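Local structure of butyryl-CoA dehydrogenase (Marinomonas mediterranea, 6CXT) at residues Ala88-Ala93 against Arg118-Asn123; Tyr156-Ser161 against Ala207-Val212; Asn259-Tyr264 against Ile335-Ala340. The protein belongs to the acyl-CoA dehydrogenase family of flavoproteins and binds flavin-adenine dinucleotide at sites shared between neighbouring subunits. All blocks are in the same frame, centred on the assembly; numbering follows the deposited sequence.

Contact 1. Residues Ala88-Ala93 against Arg118-Asn123. With FAD (flavin-adenine dinucleotide), chain D.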
# COMPACT_ATOMS: atom_id res chain seq x y z
N ALA B 88 26.28 -16.62 -5.12
CA ALA B 88 25.18 -17.48 -4.74
C ALA B 88 24.53 -18.13 -5.95
O ALA B 88 24.04 -19.25 -5.87
CB ALA B 88 24.14 -16.67 -3.90
N ALA B 89 24.60 -17.46 -7.10
CA ALA B 89 24.05 -17.98 -8.33
C ALA B 89 24.90 -19.23 -8.68
O ALA B 89 24.39 -20.29 -8.95
CB ALA B 89 24.20 -16.95 -9.44
N HIS B 90 26.21 -19.05 -8.62
CA HIS B 90 27.16 -20.13 -8.86
C HIS B 90 26.93 -21.32 -7.92
O HIS B 90 26.86 -22.50 -8.36
CB HIS B 90 28.54 -19.50 -8.67
CG HIS B 90 29.63 -20.47 -8.32
ND1 HIS B 90 30.57 -20.88 -9.24
CD2 HIS B 90 29.99 -21.03 -7.14
CE1 HIS B 90 31.46 -21.65 -8.65
NE2 HIS B 90 31.14 -21.76 -7.37
N THR B 91 26.79 -21.04 -6.63
CA THR B 91 26.63 -22.11 -5.64
C THR B 91 25.27 -22.80 -5.71
O THR B 91 25.22 -24.03 -5.74
CB THR B 91 26.86 -21.61 -4.22
OG1 THR B 91 28.20 -21.14 -4.12
CG2 THR B 91 26.65 -22.73 -3.15
N PHE B 92 24.18 -22.03 -5.75
CA PHE B 92 22.87 -22.64 -5.54
C PHE B 92 22.22 -23.07 -6.81
O PHE B 92 21.47 -24.06 -6.82
CB PHE B 92 21.98 -21.74 -4.63
CG PHE B 92 22.58 -21.61 -3.27
CD1 PHE B 92 22.51 -22.68 -2.36
CD2 PHE B 92 23.29 -20.49 -2.90
CE1 PHE B 92 23.11 -22.63 -1.13
CE2 PHE B 92 23.90 -20.43 -1.65
CZ PHE B 92 23.81 -21.50 -0.76
N ALA B 93 22.44 -22.33 -7.89
CA ALA B 93 21.86 -22.74 -9.15
C ALA B 93 22.76 -23.74 -9.95
O ALA B 93 22.29 -24.34 -10.93
CB ALA B 93 21.44 -21.55 -10.04
N ARG B 118 37.60 -21.50 -7.73
CA ARG B 118 38.63 -21.50 -8.73
C ARG B 118 38.02 -21.64 -10.11
O ARG B 118 38.59 -21.14 -11.03
CB ARG B 118 39.64 -22.61 -8.44
N LYS B 119 36.94 -22.34 -10.21
CA LYS B 119 36.19 -22.36 -11.40
C LYS B 119 34.82 -21.75 -11.01
O LYS B 119 34.39 -21.86 -9.89
CB LYS B 119 36.15 -23.72 -12.02
CG LYS B 119 37.49 -24.06 -12.66
CD LYS B 119 37.37 -25.08 -13.74
CE LYS B 119 38.71 -25.58 -14.21
NZ LYS B 119 38.53 -26.89 -14.87
N ILE B 120 34.20 -21.12 -11.96
CA ILE B 120 32.94 -20.37 -11.75
C ILE B 120 31.88 -20.99 -12.67
O ILE B 120 32.15 -21.28 -13.84
CB ILE B 120 33.13 -18.87 -12.12
CG1 ILE B 120 34.30 -18.29 -11.32
CG2 ILE B 120 31.79 -18.08 -12.01
CD1 ILE B 120 34.50 -16.77 -11.42
N ALA B 121 30.65 -21.15 -12.15
CA ALA B 121 29.56 -21.70 -12.93
C ALA B 121 28.46 -20.65 -13.08
O ALA B 121 28.35 -19.72 -12.24
CB ALA B 121 29.00 -22.97 -12.30
N ALA B 122 27.74 -20.76 -14.18
CA ALA B 122 26.66 -19.88 -14.52
C ALA B 122 25.49 -20.77 -14.83
O ALA B 122 25.64 -21.84 -15.44
CB ALA B 122 27.04 -19.05 -15.76
N ASN B 123 24.30 -20.30 -14.52
CA ASN B 123 23.04 -20.97 -14.77
C ASN B 123 22.40 -20.39 -16.05
O ASN B 123 22.24 -19.20 -16.13
CB ASN B 123 22.15 -20.75 -13.55
CG ASN B 123 20.81 -21.41 -13.66
OD1 ASN B 123 19.81 -20.83 -13.28
ND2 ASN B 123 20.80 -22.61 -14.12
PA FAD D . 8.66 -11.92 -18.78
O1A FAD D . 8.59 -13.39 -18.38
O2A FAD D . 8.55 -11.41 -20.21
O5B FAD D . 7.63 -11.11 -17.82
C5B FAD D . 7.27 -9.73 -18.06
C4B FAD D . 6.13 -9.43 -17.06
O4B FAD D . 5.03 -10.34 -17.30
C3B FAD D . 6.59 -9.64 -15.62
O3B FAD D . 5.86 -8.66 -14.88
C2B FAD D . 6.02 -11.03 -15.28
O2B FAD D . 5.85 -11.26 -13.86
C1B FAD D . 4.70 -11.04 -16.11
N9A FAD D . 4.28 -12.44 -16.32
C8A FAD D . 4.86 -13.36 -17.14
N7A FAD D . 4.24 -14.59 -16.97
C5A FAD D . 3.28 -14.45 -16.03
C6A FAD D . 2.25 -15.30 -15.37
N6A FAD D . 2.12 -16.64 -15.66
N1A FAD D . 1.45 -14.71 -14.43
C2A FAD D . 1.54 -13.38 -14.08
N3A FAD D . 2.45 -12.56 -14.66
C4A FAD D . 3.32 -13.02 -15.61
N1 FAD D . 18.10 -16.14 -16.15
C2 FAD D . 18.94 -17.24 -16.22
O2 FAD D . 18.53 -18.19 -16.94
N3 FAD D . 20.13 -17.32 -15.58
C4 FAD D . 20.61 -16.28 -14.86
O4 FAD D . 21.70 -16.38 -14.30
C4X FAD D . 19.78 -15.04 -14.75
N5 FAD D . 20.18 -13.94 -14.09
C5X FAD D . 19.45 -12.79 -14.05
C6 FAD D . 19.98 -11.68 -13.33
C7 FAD D . 19.25 -10.47 -13.29
C7M FAD D . 19.83 -9.29 -12.56
C8 FAD D . 17.95 -10.37 -13.98
C8M FAD D . 17.17 -9.10 -13.93
C9 FAD D . 17.41 -11.47 -14.67
C9A FAD D . 18.13 -12.68 -14.71
N10 FAD D . 17.65 -13.83 -15.43
C10 FAD D . 18.47 -15.01 -15.46
C1' FAD D . 16.39 -13.81 -16.14
C2' FAD D . 15.23 -13.86 -15.12
O2' FAD D . 15.08 -15.14 -14.48
C3' FAD D . 13.96 -13.38 -15.81
O3' FAD D . 14.17 -11.98 -16.10
C4' FAD D . 12.61 -13.65 -15.12
O4' FAD D . 12.33 -15.08 -15.11
C5' FAD D . 11.46 -12.93 -15.86
O5' FAD D . 11.55 -13.27 -17.25
P FAD D . 11.49 -12.11 -18.31
O1P FAD D . 11.54 -12.71 -19.72
O2P FAD D . 12.52 -11.02 -18.06
O3P FAD D . 10.06 -11.40 -18.18

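Contact 2. Residues Tyr156-Ser161 against Ala207-Val212. With FAD (flavin-adenine dinucleotide), chain D.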
# COMPACT_ATOMS: atom_id res chain seq x y z
N TYR B 156 20.06 -14.08 -20.51
CA TYR B 156 20.40 -13.29 -19.28
C TYR B 156 21.15 -14.22 -18.37
O TYR B 156 20.60 -14.75 -17.41
CB TYR B 156 19.13 -12.83 -18.56
CG TYR B 156 18.28 -11.94 -19.40
CD1 TYR B 156 18.76 -10.67 -19.79
CD2 TYR B 156 17.03 -12.35 -19.84
CE1 TYR B 156 18.01 -9.86 -20.60
CE2 TYR B 156 16.25 -11.53 -20.66
CZ TYR B 156 16.75 -10.28 -21.01
OH TYR B 156 16.07 -9.41 -21.81
N VAL B 157 22.41 -14.47 -18.69
CA VAL B 157 23.17 -15.40 -17.89
C VAL B 157 24.04 -14.65 -16.88
O VAL B 157 25.02 -13.99 -17.28
CB VAL B 157 24.03 -16.29 -18.85
CG1 VAL B 157 24.77 -17.34 -18.05
CG2 VAL B 157 23.05 -16.98 -19.86
N THR B 158 23.72 -14.81 -15.58
CA THR B 158 24.54 -14.24 -14.54
C THR B 158 25.88 -15.02 -14.52
O THR B 158 25.87 -16.27 -14.59
CB THR B 158 23.80 -14.32 -13.18
OG1 THR B 158 22.72 -13.36 -13.20
CG2 THR B 158 24.73 -13.98 -12.03
N ASN B 159 26.99 -14.29 -14.44
CA ASN B 159 28.31 -14.87 -14.55
C ASN B 159 28.64 -15.34 -15.98
O ASN B 159 29.63 -16.07 -16.14
CB ASN B 159 28.52 -16.07 -13.58
CG ASN B 159 28.30 -15.68 -12.13
OD1 ASN B 159 28.39 -14.50 -11.77
ND2 ASN B 159 28.02 -16.66 -11.29
N GLY B 160 27.84 -14.97 -16.97
CA GLY B 160 28.06 -15.41 -18.37
C GLY B 160 29.50 -15.22 -18.83
O GLY B 160 30.15 -16.20 -19.36
N SER B 161 30.04 -14.01 -18.63
CA SER B 161 31.40 -13.70 -19.13
C SER B 161 32.53 -14.43 -18.39
O SER B 161 33.55 -14.76 -18.99
CB SER B 161 31.67 -12.19 -19.16
OG SER B 161 31.47 -11.70 -17.83
N ALA B 207 28.02 -8.50 -10.64
CA ALA B 207 27.52 -9.81 -11.14
C ALA B 207 27.36 -9.62 -12.64
O ALA B 207 26.41 -8.98 -13.08
CB ALA B 207 26.19 -10.21 -10.47
N PRO B 208 28.25 -10.22 -13.46
CA PRO B 208 28.10 -10.04 -14.90
C PRO B 208 26.77 -10.62 -15.37
O PRO B 208 26.32 -11.63 -14.82
CB PRO B 208 29.23 -10.93 -15.49
CG PRO B 208 30.18 -11.07 -14.41
CD PRO B 208 29.38 -11.09 -13.12
N LEU B 209 26.17 -9.98 -16.37
CA LEU B 209 24.96 -10.53 -17.00
C LEU B 209 25.21 -10.53 -18.51
O LEU B 209 25.54 -9.52 -19.11
CB LEU B 209 23.71 -9.65 -16.65
CG LEU B 209 22.38 -10.28 -17.04
CD1 LEU B 209 22.09 -11.59 -16.32
CD2 LEU B 209 21.23 -9.29 -16.76
N ASN B 210 24.99 -11.68 -19.16
CA ASN B 210 25.38 -11.76 -20.56
C ASN B 210 24.46 -12.63 -21.40
O ASN B 210 23.89 -13.61 -20.93
CB ASN B 210 26.78 -12.48 -20.65
CG ASN B 210 27.81 -11.89 -19.74
OD1 ASN B 210 27.89 -12.27 -18.58
ND2 ASN B 210 28.62 -10.95 -20.27
N GLN B 211 24.43 -12.31 -22.68
CA GLN B 211 23.87 -13.24 -23.68
C GLN B 211 24.96 -14.33 -23.96
O GLN B 211 26.16 -13.99 -24.07
CB GLN B 211 23.58 -12.44 -24.94
CG GLN B 211 22.74 -13.21 -25.94
CD GLN B 211 22.03 -12.26 -26.84
OE1 GLN B 211 22.66 -11.48 -27.57
NE2 GLN B 211 20.70 -12.27 -26.78
N VAL B 212 24.53 -15.58 -24.07
CA VAL B 212 25.44 -16.69 -24.36
C VAL B 212 24.77 -17.47 -25.48
O VAL B 212 23.56 -17.77 -25.38
CB VAL B 212 25.72 -17.63 -23.17
CG1 VAL B 212 26.78 -18.70 -23.58
CG2 VAL B 212 26.23 -16.86 -21.93
PA FAD D . 8.66 -11.92 -18.78
O1A FAD D . 8.59 -13.39 -18.38
O2A FAD D . 8.55 -11.41 -20.21
O5B FAD D . 7.63 -11.11 -17.82
C5B FAD D . 7.27 -9.73 -18.06
C4B FAD D . 6.13 -9.43 -17.06
O4B FAD D . 5.03 -10.34 -17.30
C3B FAD D . 6.59 -9.64 -15.62
O3B FAD D . 5.86 -8.66 -14.88
C2B FAD D . 6.02 -11.03 -15.28
O2B FAD D . 5.85 -11.26 -13.86
C1B FAD D . 4.70 -11.04 -16.11
N9A FAD D . 4.28 -12.44 -16.32
C8A FAD D . 4.86 -13.36 -17.14
N7A FAD D . 4.24 -14.59 -16.97
C5A FAD D . 3.28 -14.45 -16.03
C6A FAD D . 2.25 -15.30 -15.37
N6A FAD D . 2.12 -16.64 -15.66
N1A FAD D . 1.45 -14.71 -14.43
C2A FAD D . 1.54 -13.38 -14.08
N3A FAD D . 2.45 -12.56 -14.66
C4A FAD D . 3.32 -13.02 -15.61
N1 FAD D . 18.10 -16.14 -16.15
C2 FAD D . 18.94 -17.24 -16.22
O2 FAD D . 18.53 -18.19 -16.94
N3 FAD D . 20.13 -17.32 -15.58
C4 FAD D . 20.61 -16.28 -14.86
O4 FAD D . 21.70 -16.38 -14.30
C4X FAD D . 19.78 -15.04 -14.75
N5 FAD D . 20.18 -13.94 -14.09
C5X FAD D . 19.45 -12.79 -14.05
C6 FAD D . 19.98 -11.68 -13.33
C7 FAD D . 19.25 -10.47 -13.29
C7M FAD D . 19.83 -9.29 -12.56
C8 FAD D . 17.95 -10.37 -13.98
C8M FAD D . 17.17 -9.10 -13.93
C9 FAD D . 17.41 -11.47 -14.67
C9A FAD D . 18.13 -12.68 -14.71
N10 FAD D . 17.65 -13.83 -15.43
C10 FAD D . 18.47 -15.01 -15.46
C1' FAD D . 16.39 -13.81 -16.14
C2' FAD D . 15.23 -13.86 -15.12
O2' FAD D . 15.08 -15.14 -14.48
C3' FAD D . 13.96 -13.38 -15.81
O3' FAD D . 14.17 -11.98 -16.10
C4' FAD D . 12.61 -13.65 -15.12
O4' FAD D . 12.33 -15.08 -15.11
C5' FAD D . 11.46 -12.93 -15.86
O5' FAD D . 11.55 -13.27 -17.25
P FAD D . 11.49 -12.11 -18.31
O1P FAD D . 11.54 -12.71 -19.72
O2P FAD D . 12.52 -11.02 -18.06
O3P FAD D . 10.06 -11.40 -18.18
O HOH W 1 23.76 -10.66 -13.18

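Contact 3. Residues Asn259-Tyr264 against Ile335-Ala340. With FAD (flavin-adenine dinucleotide), chain C.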
# COMPACT_ATOMS: atom_id res chain seq x y z
N ASN B 259 20.05 -0.28 10.11
CA ASN B 259 21.12 0.28 10.98
C ASN B 259 21.56 1.64 10.54
O ASN B 259 21.67 2.56 11.38
CB ASN B 259 22.33 -0.66 11.02
CG ASN B 259 22.06 -1.91 11.78
OD1 ASN B 259 21.05 -2.04 12.45
ND2 ASN B 259 22.92 -2.88 11.61
N GLN B 260 21.79 1.80 9.24
CA GLN B 260 22.12 3.12 8.68
C GLN B 260 21.00 4.17 8.89
O GLN B 260 21.28 5.30 9.28
CB GLN B 260 22.49 3.08 7.17
CG GLN B 260 23.82 2.37 6.95
CD GLN B 260 24.09 2.03 5.50
OE1 GLN B 260 23.21 2.12 4.63
NE2 GLN B 260 25.29 1.57 5.24
N CYS B 261 19.75 3.81 8.62
CA CYS B 261 18.65 4.77 8.86
C CYS B 261 18.52 5.17 10.36
O CYS B 261 18.18 6.30 10.62
CB CYS B 261 17.29 4.17 8.40
SG CYS B 261 17.32 4.19 6.58
N ILE B 262 18.74 4.24 11.27
CA ILE B 262 18.55 4.53 12.72
C ILE B 262 19.65 5.51 13.13
O ILE B 262 19.37 6.58 13.69
CB ILE B 262 18.59 3.24 13.56
CG1 ILE B 262 17.31 2.38 13.27
CG2 ILE B 262 18.69 3.57 15.06
CD1 ILE B 262 17.44 0.98 13.85
N GLU B 263 20.87 5.19 12.72
CA GLU B 263 22.04 6.07 13.00
C GLU B 263 21.83 7.46 12.44
O GLU B 263 21.99 8.49 13.14
CB GLU B 263 23.35 5.40 12.54
CG GLU B 263 24.63 6.27 12.63
CD GLU B 263 25.03 6.67 14.06
OE1 GLU B 263 25.85 7.62 14.21
OE2 GLU B 263 24.53 6.07 15.06
N TYR B 264 21.40 7.51 11.18
CA TYR B 264 21.21 8.79 10.55
C TYR B 264 20.07 9.58 11.19
O TYR B 264 20.18 10.78 11.40
CB TYR B 264 20.92 8.58 9.04
CG TYR B 264 21.03 9.87 8.28
CD1 TYR B 264 22.32 10.50 8.08
CD2 TYR B 264 19.90 10.52 7.84
CE1 TYR B 264 22.41 11.71 7.42
CE2 TYR B 264 19.99 11.75 7.15
CZ TYR B 264 21.28 12.32 6.97
OH TYR B 264 21.43 13.49 6.28
N ILE B 335 16.47 5.91 1.06
CA ILE B 335 16.65 7.18 0.37
C ILE B 335 15.78 8.25 1.02
O ILE B 335 16.28 9.37 1.30
CB ILE B 335 16.39 7.04 -1.16
CG1 ILE B 335 17.52 6.20 -1.78
CG2 ILE B 335 16.28 8.38 -1.84
CD1 ILE B 335 17.19 5.76 -3.25
N ARG B 336 14.53 7.97 1.26
CA ARG B 336 13.68 8.93 1.88
C ARG B 336 14.24 9.48 3.22
O ARG B 336 14.21 10.63 3.45
CB ARG B 336 12.29 8.35 2.09
CG ARG B 336 11.50 8.02 0.85
CD ARG B 336 10.13 7.60 1.29
NE ARG B 336 9.25 7.02 0.30
CZ ARG B 336 8.50 7.70 -0.54
NH1 ARG B 336 8.60 8.99 -0.63
NH2 ARG B 336 7.70 7.06 -1.34
N VAL B 337 14.74 8.59 4.04
CA VAL B 337 15.23 8.91 5.39
C VAL B 337 16.47 9.80 5.22
O VAL B 337 16.65 10.77 5.98
CB VAL B 337 15.60 7.64 6.21
CG1 VAL B 337 16.46 7.97 7.47
CG2 VAL B 337 14.35 6.85 6.60
N HIS B 338 17.33 9.48 4.25
CA HIS B 338 18.61 10.18 4.11
C HIS B 338 18.47 11.49 3.32
O HIS B 338 19.43 12.26 3.28
CB HIS B 338 19.62 9.25 3.41
CG HIS B 338 20.22 8.25 4.33
ND1 HIS B 338 19.57 7.08 4.68
CD2 HIS B 338 21.38 8.26 5.04
CE1 HIS B 338 20.33 6.39 5.51
NE2 HIS B 338 21.43 7.09 5.75
N GLY B 339 17.33 11.71 2.65
CA GLY B 339 17.09 12.96 1.85
C GLY B 339 18.04 13.05 0.65
O GLY B 339 18.42 12.01 0.07
N ALA B 340 18.51 14.26 0.29
CA ALA B 340 19.44 14.43 -0.88
C ALA B 340 20.67 13.62 -0.73
O ALA B 340 21.20 13.01 -1.73
CB ALA B 340 19.80 15.91 -1.11
PA FAD C . 16.45 16.39 5.55
O1A FAD C . 15.70 17.70 5.58
O2A FAD C . 17.68 16.07 6.38
O5B FAD C . 15.36 15.20 5.71
C5B FAD C . 15.73 13.82 5.93
C4B FAD C . 14.41 13.08 6.24
O4B FAD C . 13.77 13.68 7.39
C3B FAD C . 13.44 13.20 5.07
O3B FAD C . 12.72 11.96 5.09
C2B FAD C . 12.48 14.32 5.53
O2B FAD C . 11.19 14.29 4.88
C1B FAD C . 12.45 14.09 7.07
N9A FAD C . 12.02 15.34 7.73
C8A FAD C . 12.73 16.49 7.87
N7A FAD C . 11.94 17.46 8.44
C5A FAD C . 10.71 16.93 8.66
C6A FAD C . 9.41 17.37 9.23
N6A FAD C . 9.21 18.65 9.69
N1A FAD C . 8.39 16.45 9.25
C2A FAD C . 8.52 15.17 8.78
N3A FAD C . 9.69 14.71 8.27
C4A FAD C . 10.78 15.52 8.18
N1 FAD C . 18.18 22.58 -2.97
C2 FAD C . 18.37 23.87 -3.44
O2 FAD C . 18.48 24.77 -2.56
N3 FAD C . 18.46 24.18 -4.76
C4 FAD C . 18.42 23.22 -5.71
O4 FAD C . 18.51 23.52 -6.90
C4X FAD C . 18.23 21.79 -5.27
N5 FAD C . 18.21 20.76 -6.14
C5X FAD C . 18.10 19.46 -5.74
C6 FAD C . 18.10 18.44 -6.74
C7 FAD C . 18.01 17.09 -6.34
C7M FAD C . 18.05 16.02 -7.41
C8 FAD C . 17.91 16.74 -4.92
C8M FAD C . 17.80 15.31 -4.50
C9 FAD C . 17.88 17.74 -3.93
C9A FAD C . 17.97 19.10 -4.31
N10 FAD C . 17.98 20.16 -3.35
C10 FAD C . 18.11 21.51 -3.82
C1' FAD C . 17.89 19.90 -1.92
C2' FAD C . 16.44 19.49 -1.57
O2' FAD C . 15.50 20.57 -1.64
C3' FAD C . 16.46 18.78 -0.22
O3' FAD C . 17.19 17.55 -0.42
C4' FAD C . 15.13 18.57 0.51
O4' FAD C . 14.58 19.86 0.93
C5' FAD C . 15.30 17.69 1.75
O5' FAD C . 16.38 18.23 2.53
P FAD C . 17.52 17.26 3.02
O1P FAD C . 18.52 18.05 3.88
O2P FAD C . 18.15 16.47 1.90
O3P FAD C . 16.85 16.18 4.00
O HOH W 2 19.43 14.41 5.12

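Contact 1. Residues Ala88-Ala93 against Arg118-Asn123
The imidazole of His90 presents its edge to the backbone of Lys119, Ile120 and Ala121, with Ala121 N, Ile120 CA and Lys119 O all lying near the ring plane; Phe47 and Trp38 add edge-to-face pairings with the same ring. A second flat group at the contact is the carboxamide of Asn123. The methyl of Ala93 sits over it, with Ala93 CB 3.7 Å from Asn123 CG. With CG anti to its own backbone N (chi1 156°), the histidine ring leans off helix 81-101 and runs toward the start of strand 121-124. There Ala121 N donates to His90 ND1 at 2.9 Å, nearly straight at 161° and with the donor tilted slightly from the ring plane. Beside this bond, His90 CE1 comes within 3.2 Å of Lys119 O. At the far side of the ring, NE2 is hydrogen-bonded to Leu114 O. Further along, Asn123 serves two ligands: its backbone O accepts from N3 of FAD at 2.9 Å, and its OD1 is hydrogen-bonded to N24 of the bound FK4. With ND1 accepting from a peptide N-H and NE2 facing a carbonyl, His90 is most simply read as neutral with its proton on NE2. The ring thus ties strand 121-124 to helix 81-101 two residues before Asn123, which meets both flavin and FK4.

Contact 2. Residues Tyr156-Ser161 against Ala207-Val212
Strands 156-158 and 209-212 run antiparallel with a marked twist, Val157 and Asn210 forming a hydrogen-bonded pair and Thr158 and Leu209 a non-hydrogen-bonded one, before the first strand leaves through a type II turn from Val157 to Gly160. Val157 N donates to Asn210 O at 2.8 Å, and Asn210 N returns the bond to Val157 O at 3.0 Å. Val157 O is gripped twice, since Gly160 N closes the turn from the opposite face of the carbonyl. Asn159, at positive phi, gives its N-H to Pro208 O.

The torsion of Thr158 (chi1 -72°) sets OG1 on the same side as the backbone N, so hydroxyl and strand-held N-H both reach the flavin: Thr158 N meets O4 of FAD at 2.9 Å, and Thr158 OG1 gives its proton to N5 of FAD at 2.8 Å. A water donates to Thr158 OG1 and Ala207 O, linking Thr158 to the loop before strand 209-212. Leu209 CD1 packs against one face of the flavin near its rim, 3.7 Å from FAD C6, and touches Tyr156 CB. On the other face of the sheet, the side chains of Val157 and Val212 cross at about a right angle, CG2 against CG2. Gly160 has no side chain, so its CA can lie 3.9 Å from Asn210 CB, and Asn210 OD1 takes a weak bond from Ser161 N while Asn210 ND2 is held by Asp198 and Gly196. Asn159 ND2 is hydrogen-bonded to Ala86 O and Ala121 O, while its OD1 is buried with no partner in the model.

Phe85 of helix 81-101 covers Thr158 and Ala207, strand 121-124 lies against Val157 through Ala122 and Ala124, and strand 193-195 flanks Asn210 and Val212. Ala340 and Leu344 of the second subunit pack on Tyr156 and Leu209.

Contact 3. Residues Asn259-Tyr264 against Ile335-Ala340
Tyr264 and His338 form an offset stack, their ring centroids 4.5 Å apart and their planes inclined by 22°. His338 CD2 lies over the inner rim of the phenol, 3.6 Å from Tyr264 CG, and Val337 O approaches the edge of the same ring. Cys261 SG meets the imidazole at its edge, 3.9 Å from His338 CE1, and packs as closely on Val337 CB. Tyr264 reaches across because its CG is anti to the backbone N (chi1 -167°). The imidazole is held by a bond from ND1 to Ser334 O, one turn back.

Beyond the stack, a water at the edge of the phenol lies 2.5 Å from Tyr264 OH and within hydrogen-bonding distance of His338 O and FAD O2A. The helix ends at His338, and the positive phi of Gly339 turns the chain so that Ala340 N points at the pyrophosphate, donating to O2P of FAD at 2.8 Å and 167°. Arg336 O accepts from FAD O3B at 2.6 Å.

The chemistry divides in two: between the helices it is ring stacking and apolar packing, while at this helix end backbone groups, with a water beside the Tyr264 hydroxyl, face the ribose and phosphates of the cofactor.

In the fold
All three contacts are buried, but at different depths in the fold. Contacts 1 and 2 sit near the centre of the chain, touch through Ala121 and Asn159, and meet the same FAD at its flavin: contact 1 joins helix to strand through one histidine, contact 2 joins two strands by backbone bonds. Contact 3, between helices 248-267 and 313-338 of the C-terminal domain, is about 34 Å from contact 1 by centres and relies on aromatic and apolar packing. It meets the ribose and phosphates of another FAD, whose flavin end is bound by Thr158 of the second subunit. Arg336 and Ala340 of that subunit complete the site at contact 2, so each cofactor bridges two chains.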